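Local coordinates for protein Dph2 (Pyrococcus horikoshii, PDB 3LZD) that catalyses the first step of diphthamide biosynthesis, moving the 3-amino-3-carboxypropyl group of S-adenosyl-L-methionine onto a histidine of elongation factor 2, with a [4Fe-4S] cluster as cofactor, at residues Lys48-Ile53 against Ala109-Gly114; Ser44-Glu49 against Glu71-Phe76; Glu101-Gly106 against Pro121-Thr126. All blocks are in the same frame, centred on the assembly; numbering follows the deposited sequence.

Interaction 1. Residues Lys48-Ile53 against Ala109-Gly114; sequences KELKRI and ALIHLG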
# COMPACT_ATOMS: atom_id res chain seq x y z
N LYS A 48 20.93 18.50 -14.80
CA LYS A 48 20.90 18.96 -16.19
C LYS A 48 19.61 18.57 -16.89
O LYS A 48 18.94 19.42 -17.49
CB LYS A 48 22.09 18.40 -16.98
N GLU A 49 19.25 17.29 -16.84
CA GLU A 49 18.02 16.84 -17.48
C GLU A 49 16.79 17.46 -16.84
O GLU A 49 15.76 17.61 -17.49
CB GLU A 49 17.92 15.31 -17.42
CG GLU A 49 18.98 14.62 -18.26
CD GLU A 49 18.97 15.09 -19.70
OE1 GLU A 49 17.94 14.89 -20.39
OE2 GLU A 49 19.98 15.68 -20.13
N LEU A 50 16.88 17.81 -15.56
CA LEU A 50 15.74 18.42 -14.88
C LEU A 50 15.62 19.91 -15.24
O LEU A 50 14.51 20.40 -15.49
CB LEU A 50 15.85 18.23 -13.36
CG LEU A 50 15.54 16.84 -12.78
CD1 LEU A 50 15.71 16.85 -11.27
CD2 LEU A 50 14.10 16.44 -13.11
N LYS A 51 16.75 20.63 -15.27
CA LYS A 51 16.76 22.05 -15.62
C LYS A 51 16.29 22.21 -17.06
O LYS A 51 15.63 23.19 -17.41
CB LYS A 51 18.16 22.65 -15.50
CG LYS A 51 18.72 22.80 -14.09
CD LYS A 51 18.01 23.89 -13.29
CE LYS A 51 18.84 24.29 -12.07
NZ LYS A 51 18.13 25.24 -11.15
N ARG A 52 16.63 21.22 -17.88
CA ARG A 52 16.26 21.21 -19.29
C ARG A 52 14.76 21.13 -19.52
O ARG A 52 14.25 21.70 -20.48
CB ARG A 52 16.95 20.04 -20.00
CG ARG A 52 16.77 20.02 -21.52
CD ARG A 52 17.53 18.86 -22.16
NE ARG A 52 17.05 17.57 -21.68
CZ ARG A 52 15.82 17.11 -21.89
NH1 ARG A 52 15.45 15.93 -21.41
NH2 ARG A 52 14.95 17.83 -22.60
N ILE A 53 14.02 20.43 -18.67
CA ILE A 53 12.58 20.37 -18.88
C ILE A 53 11.85 21.33 -17.96
O ILE A 53 10.62 21.31 -17.88
CB ILE A 53 12.02 18.95 -18.69
CG1 ILE A 53 12.34 18.44 -17.28
CG2 ILE A 53 12.60 18.02 -19.75
CD1 ILE A 53 11.83 17.03 -17.01
N ALA A 109 7.91 15.98 -12.20
CA ALA A 109 8.79 14.91 -12.68
C ALA A 109 9.05 13.88 -11.59
O ALA A 109 8.85 14.13 -10.40
CB ALA A 109 10.12 15.50 -13.17
N LEU A 110 9.50 12.71 -12.02
CA LEU A 110 9.77 11.59 -11.13
C LEU A 110 11.20 11.07 -11.34
O LEU A 110 11.66 10.96 -12.48
CB LEU A 110 8.78 10.47 -11.44
CG LEU A 110 8.36 9.35 -10.46
CD1 LEU A 110 8.40 8.03 -11.21
CD2 LEU A 110 9.24 9.31 -9.22
N ILE A 111 11.91 10.78 -10.27
CA ILE A 111 13.24 10.20 -10.40
C ILE A 111 13.08 8.79 -9.85
O ILE A 111 12.66 8.60 -8.72
CB ILE A 111 14.31 10.95 -9.57
CG1 ILE A 111 14.46 12.38 -10.09
CG2 ILE A 111 15.66 10.23 -9.71
CD1 ILE A 111 15.53 13.18 -9.35
N HIS A 112 13.39 7.79 -10.68
CA HIS A 112 13.25 6.40 -10.26
C HIS A 112 14.64 5.79 -10.07
O HIS A 112 15.32 5.45 -11.04
CB HIS A 112 12.48 5.63 -11.33
CG HIS A 112 12.21 4.20 -10.96
ND1 HIS A 112 11.06 3.80 -10.32
CD2 HIS A 112 12.96 3.09 -11.11
CE1 HIS A 112 11.11 2.50 -10.09
NE2 HIS A 112 12.26 2.05 -10.56
N LEU A 113 15.07 5.65 -8.82
CA LEU A 113 16.40 5.11 -8.58
C LEU A 113 16.48 3.59 -8.55
O LEU A 113 15.52 2.92 -8.17
CB LEU A 113 16.95 5.62 -7.24
CG LEU A 113 17.09 7.13 -7.05
CD1 LEU A 113 17.65 7.38 -5.65
CD2 LEU A 113 18.01 7.72 -8.11
N GLY A 114 17.63 3.07 -8.97
CA GLY A 114 17.88 1.64 -8.91
C GLY A 114 17.42 0.71 -10.00
O GLY A 114 17.84 -0.45 -10.01
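Leu-50 sends its two methyls to different residues of the strand opposite, one to Ala-109 and one to Ile-111. This is helix-on-sheet packing in an alpha/beta domain: helix 43-52 lies against one face of a five-stranded mixed sheet in which strand 109-114 runs parallel between strands 57-61 and 126-130. The side chain of Leu-50 leaves the helix toward the strand with CG anti to its carbonyl carbon (chi1 -75°). From that position CD2 rests on Ala-109 CB at 4.1 Å, while CD1 meets Ile-111 CD1, also at 4.1 Å. The Leu-50 and Ile-111 side chains cross at about a right angle. Ile-111 presents its outermost carbon because CG1 continues in a fully extended line (chi2 -178°), which carries CD1 to the leucine. All three residues are buried, and Leu-77 of helix 67-78 touches both Leu-50 and Ile-111. The CB of Leu-110, between the two strand contacts, points away from the helix, as expected for successive residues of a strand.

The fit slackens at Ile-53, partly exposed, which reaches Ala-109 CB with its CD1 at 4.5 Å and also touches Pro-125. Farther round, Arg-52 lies on the solvent side and makes no contact with the strand; it holds the partly exposed Glu-49 in a salt bridge. The guanidinium approaches side-on, and both of its donors converge on one oxygen from the same face of the carboxylate: Arg-52 NH1 lies 2.9 Å from Glu-49 OE1, and Arg-52 NE lies 3.1 Å from that same OE1, with the oxygen close to the guanidinium plane in both bonds.

Interaction 2. Residues Ser44-Glu49 against Glu71-Phe76; sequences SEILKE and EELAGF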
# COMPACT_ATOMS: atom_id res chain seq x y z
N SER A 44 24.87 15.64 -11.24
CA SER A 44 24.87 16.70 -12.25
C SER A 44 24.15 16.33 -13.54
O SER A 44 23.48 17.17 -14.13
CB SER A 44 26.30 17.14 -12.54
OG SER A 44 26.77 17.94 -11.47
N GLU A 45 24.27 15.09 -14.00
CA GLU A 45 23.55 14.72 -15.21
C GLU A 45 22.05 14.80 -14.92
O GLU A 45 21.25 15.12 -15.79
CB GLU A 45 23.88 13.29 -15.64
CG GLU A 45 25.23 13.08 -16.26
CD GLU A 45 25.38 11.67 -16.81
OE1 GLU A 45 24.47 11.22 -17.54
OE2 GLU A 45 26.40 11.01 -16.51
N ILE A 46 21.67 14.48 -13.69
CA ILE A 46 20.27 14.51 -13.31
C ILE A 46 19.74 15.94 -13.23
O ILE A 46 18.65 16.22 -13.73
CB ILE A 46 20.04 13.75 -11.97
CG1 ILE A 46 20.29 12.25 -12.18
CG2 ILE A 46 18.62 13.97 -11.47
CD1 ILE A 46 20.47 11.45 -10.87
N LEU A 47 20.51 16.83 -12.62
CA LEU A 47 20.11 18.24 -12.52
C LEU A 47 19.94 18.77 -13.94
O LEU A 47 18.92 19.38 -14.27
CB LEU A 47 21.18 19.05 -11.78
CG LEU A 47 20.97 20.56 -11.59
CD1 LEU A 47 19.71 20.84 -10.79
CD2 LEU A 47 22.17 21.14 -10.85
N LYS A 48 20.93 18.50 -14.80
CA LYS A 48 20.90 18.96 -16.19
C LYS A 48 19.61 18.57 -16.89
O LYS A 48 18.94 19.42 -17.49
CB LYS A 48 22.09 18.40 -16.98
N GLU A 49 19.25 17.29 -16.84
CA GLU A 49 18.02 16.84 -17.48
C GLU A 49 16.79 17.46 -16.84
O GLU A 49 15.76 17.61 -17.49
CB GLU A 49 17.92 15.31 -17.42
CG GLU A 49 18.98 14.62 -18.26
CD GLU A 49 18.97 15.09 -19.70
OE1 GLU A 49 17.94 14.89 -20.39
OE2 GLU A 49 19.98 15.68 -20.13
N GLU A 71 18.09 10.46 -0.28
CA GLU A 71 18.11 11.71 0.49
C GLU A 71 19.29 12.64 0.16
O GLU A 71 19.14 13.87 0.24
CB GLU A 71 18.08 11.41 2.00
CG GLU A 71 18.09 12.65 2.94
CD GLU A 71 17.15 13.78 2.47
OE1 GLU A 71 16.04 13.49 1.98
OE2 GLU A 71 17.52 14.97 2.60
N GLU A 72 20.44 12.08 -0.20
CA GLU A 72 21.61 12.90 -0.56
C GLU A 72 21.33 13.58 -1.90
O GLU A 72 21.68 14.74 -2.12
CB GLU A 72 22.86 12.03 -0.68
N LEU A 73 20.70 12.84 -2.82
CA LEU A 73 20.37 13.39 -4.12
C LEU A 73 19.36 14.53 -3.95
O LEU A 73 19.46 15.55 -4.62
CB LEU A 73 19.79 12.31 -5.02
CG LEU A 73 19.19 12.79 -6.33
CD1 LEU A 73 20.24 13.55 -7.15
CD2 LEU A 73 18.65 11.61 -7.10
N ALA A 74 18.40 14.33 -3.04
CA ALA A 74 17.37 15.33 -2.77
C ALA A 74 18.01 16.59 -2.20
O ALA A 74 17.67 17.69 -2.62
CB ALA A 74 16.32 14.79 -1.77
N GLY A 75 18.94 16.41 -1.26
CA GLY A 75 19.62 17.56 -0.67
C GLY A 75 20.36 18.34 -1.74
O GLY A 75 20.36 19.58 -1.75
N PHE A 76 20.99 17.61 -2.66
CA PHE A 76 21.72 18.22 -3.75
C PHE A 76 20.80 19.00 -4.69
O PHE A 76 21.10 20.13 -5.09
CB PHE A 76 22.48 17.15 -4.55
CG PHE A 76 23.08 17.68 -5.82
CD1 PHE A 76 24.17 18.55 -5.77
CD2 PHE A 76 22.52 17.37 -7.05
CE1 PHE A 76 24.68 19.11 -6.94
CE2 PHE A 76 23.02 17.93 -8.23
CZ PHE A 76 24.11 18.80 -8.17
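The helix pair 43-52 and 67-78 meets through Ile-46 and Leu-47 on the first helix and Leu-73 and Phe-76 on the second. The local axes come within 11.1 Å and cross at -52°, a gap spanned mainly by the long side chains, the Phe-76 ring reaching as far as Leu-47 CB and the backbone of Ser-44. Phe-76 makes the largest contribution: its ring extends from the second helix with CG anti to the backbone N (chi1 171°), and CZ comes to 4.1 Å from Leu-47 CD2, while CE2 lies 4.2 Å from Leu-47 CB. The two side chains cross at about a right angle. Ser-44 comes to the same end of the ring, its backbone N 4.2 Å from Phe-76 CE2.

Helix 67-78 is the connection of a beta-alpha-beta crossover between the adjacent parallel strands 57-61 and 83-87, and helix 43-52 packs beside it over the same sheet. On the sheet side Ile-46 CD1 touches Leu-73 CD2 at 4.2 Å; both residues are buried, and they also rest on Ile-111 and Leu-113 respectively. Elsewhere on helix 67-78, Glu-71 forms a salt bridge through OE1 with Arg-298 NE of the second subunit.

Interaction 3. Residues Glu101-Gly106 against Pro121-Thr126; sequences EAKLVG and PLEVPT
A chi1 of -118° in Lys-103, away from any staggered position, brings its CG up to both Glu-123 and Val-124; the bend at chi2 (-63°) then turns the rest of the chain. The contact joins the end of helix 99-104, closed by a Schellman motif with Gly-106 as its C-prime residue, to the loop that leads into strand 126-130. In that cap, Gly-106 N bonds to Lys-103 O at 3.1 Å, and the positive phi of Gly-106 lets the chain turn away from the helix.

The aliphatic part of the lysine does the touching. Its CG lies 4.0 Å from Val-124 CG1, the two side chains sliding past each other in opposite directions, and 3.8 Å from Glu-123 OE1, where lysine and glutamate cross at about a right angle. The charges stay apart: Lys-103 NZ is 4.8 Å from Glu-123 OE1, so no salt bridge forms, although some electrostatic attraction is likely at this exposed edge. Glu-123 has its backbone N bonded to Asp-99 OD2, which fastens the loop to the start of the same helix.

Deeper in, the other methyl of Val-124, CG2, packs on Ala-102 CB at 4.2 Å, both residues being buried. Where the loop enters the strand, Thr-126 OG1 donates back to Val-124 O over 2.9 Å, 34° out of the carbonyl plane.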
# COMPACT_ATOMS: atom_id res chain seq x y z
N GLU A 101 1.33 8.92 -8.20
CA GLU A 101 1.47 9.57 -6.90
C GLU A 101 2.11 10.93 -7.09
O GLU A 101 1.68 11.92 -6.49
CB GLU A 101 2.32 8.73 -5.95
CG GLU A 101 1.65 7.45 -5.44
CD GLU A 101 1.67 6.31 -6.46
OE1 GLU A 101 1.24 5.19 -6.09
OE2 GLU A 101 2.10 6.52 -7.61
N ALA A 102 3.16 10.99 -7.91
CA ALA A 102 3.85 12.24 -8.18
C ALA A 102 2.82 13.25 -8.68
O ALA A 102 2.78 14.38 -8.21
CB ALA A 102 4.94 12.03 -9.26
N LYS A 103 1.99 12.83 -9.63
CA LYS A 103 0.96 13.71 -10.17
C LYS A 103 0.05 14.22 -9.05
O LYS A 103 -0.26 15.41 -9.00
CB LYS A 103 0.12 12.95 -11.20
CG LYS A 103 0.18 13.51 -12.60
CD LYS A 103 -0.38 14.92 -12.65
CE LYS A 103 -0.40 15.47 -14.07
NZ LYS A 103 -1.29 14.68 -14.99
N LEU A 104 -0.35 13.33 -8.15
CA LEU A 104 -1.23 13.66 -7.03
C LEU A 104 -0.72 14.71 -6.05
O LEU A 104 -1.51 15.35 -5.37
CB LEU A 104 -1.59 12.40 -6.25
CG LEU A 104 -2.58 11.48 -6.97
CD1 LEU A 104 -2.70 10.15 -6.22
CD2 LEU A 104 -3.93 12.19 -7.05
N VAL A 105 0.60 14.87 -5.96
CA VAL A 105 1.14 15.86 -5.05
C VAL A 105 1.81 16.99 -5.82
O VAL A 105 2.62 17.74 -5.28
CB VAL A 105 2.13 15.21 -4.06
CG1 VAL A 105 1.38 14.32 -3.09
CG2 VAL A 105 3.20 14.41 -4.82
N GLY A 106 1.48 17.10 -7.09
CA GLY A 106 2.02 18.18 -7.90
C GLY A 106 3.49 18.20 -8.28
O GLY A 106 4.08 19.27 -8.37
N PRO A 121 3.07 3.38 -19.74
CA PRO A 121 2.74 4.79 -19.91
C PRO A 121 3.13 5.51 -18.61
O PRO A 121 2.99 4.94 -17.53
CB PRO A 121 1.23 4.77 -20.14
CG PRO A 121 0.79 3.52 -19.37
CD PRO A 121 1.87 2.53 -19.73
N LEU A 122 3.65 6.72 -18.72
CA LEU A 122 4.06 7.50 -17.56
C LEU A 122 3.34 8.86 -17.56
O LEU A 122 3.28 9.53 -18.59
CB LEU A 122 5.58 7.72 -17.59
CG LEU A 122 6.41 6.43 -17.56
CD1 LEU A 122 7.83 6.72 -18.01
CD2 LEU A 122 6.38 5.83 -16.15
N GLU A 123 2.82 9.26 -16.40
CA GLU A 123 2.08 10.52 -16.28
C GLU A 123 2.95 11.77 -16.18
O GLU A 123 2.48 12.86 -16.45
CB GLU A 123 1.09 10.42 -15.12
CG GLU A 123 -0.18 9.67 -15.54
CD GLU A 123 -1.06 9.26 -14.37
OE1 GLU A 123 -1.38 10.11 -13.51
OE2 GLU A 123 -1.44 8.07 -14.32
N VAL A 124 4.21 11.61 -15.80
CA VAL A 124 5.13 12.74 -15.71
C VAL A 124 6.51 12.32 -16.22
O VAL A 124 6.84 11.13 -16.23
CB VAL A 124 5.31 13.24 -14.26
CG1 VAL A 124 3.98 13.74 -13.73
CG2 VAL A 124 5.86 12.13 -13.37
N PRO A 125 7.33 13.28 -16.67
CA PRO A 125 8.65 12.89 -17.15
C PRO A 125 9.34 12.11 -16.04
O PRO A 125 9.33 12.50 -14.88
CB PRO A 125 9.33 14.23 -17.42
CG PRO A 125 8.19 15.09 -17.85
CD PRO A 125 7.13 14.74 -16.81
N THR A 126 9.95 10.99 -16.41
CA THR A 126 10.62 10.16 -15.43
C THR A 126 12.06 9.87 -15.79
O THR A 126 12.37 9.47 -16.92
CB THR A 126 9.86 8.84 -15.26
OG1 THR A 126 8.49 9.13 -14.93
CG2 THR A 126 10.49 8.00 -14.15

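In the fold
Starting from the N terminus, helix 43-52 opens two loops from the same stretch. Interaction 2 closes first, returning at helix 67-78 after 21 intervening residues; interaction 1 closes the longer loop, at strand 109-114. Interaction 3 opens at 101-106, before interaction 1 has closed, and ends at 121-126, so these two cross, while interactions 2 and 3 follow in series. Interactions 1 and 2 touch and share one apolar core between the two helices and the sheet, with Ile-111 CD1 3.8 Å from Ile-46 CG2. Interactions 1 and 3 meet where the 121-126 loop enters strand 126-130 beside strand 109-114, through a probable hydrogen bond from Leu-110 N to Pro-125 O.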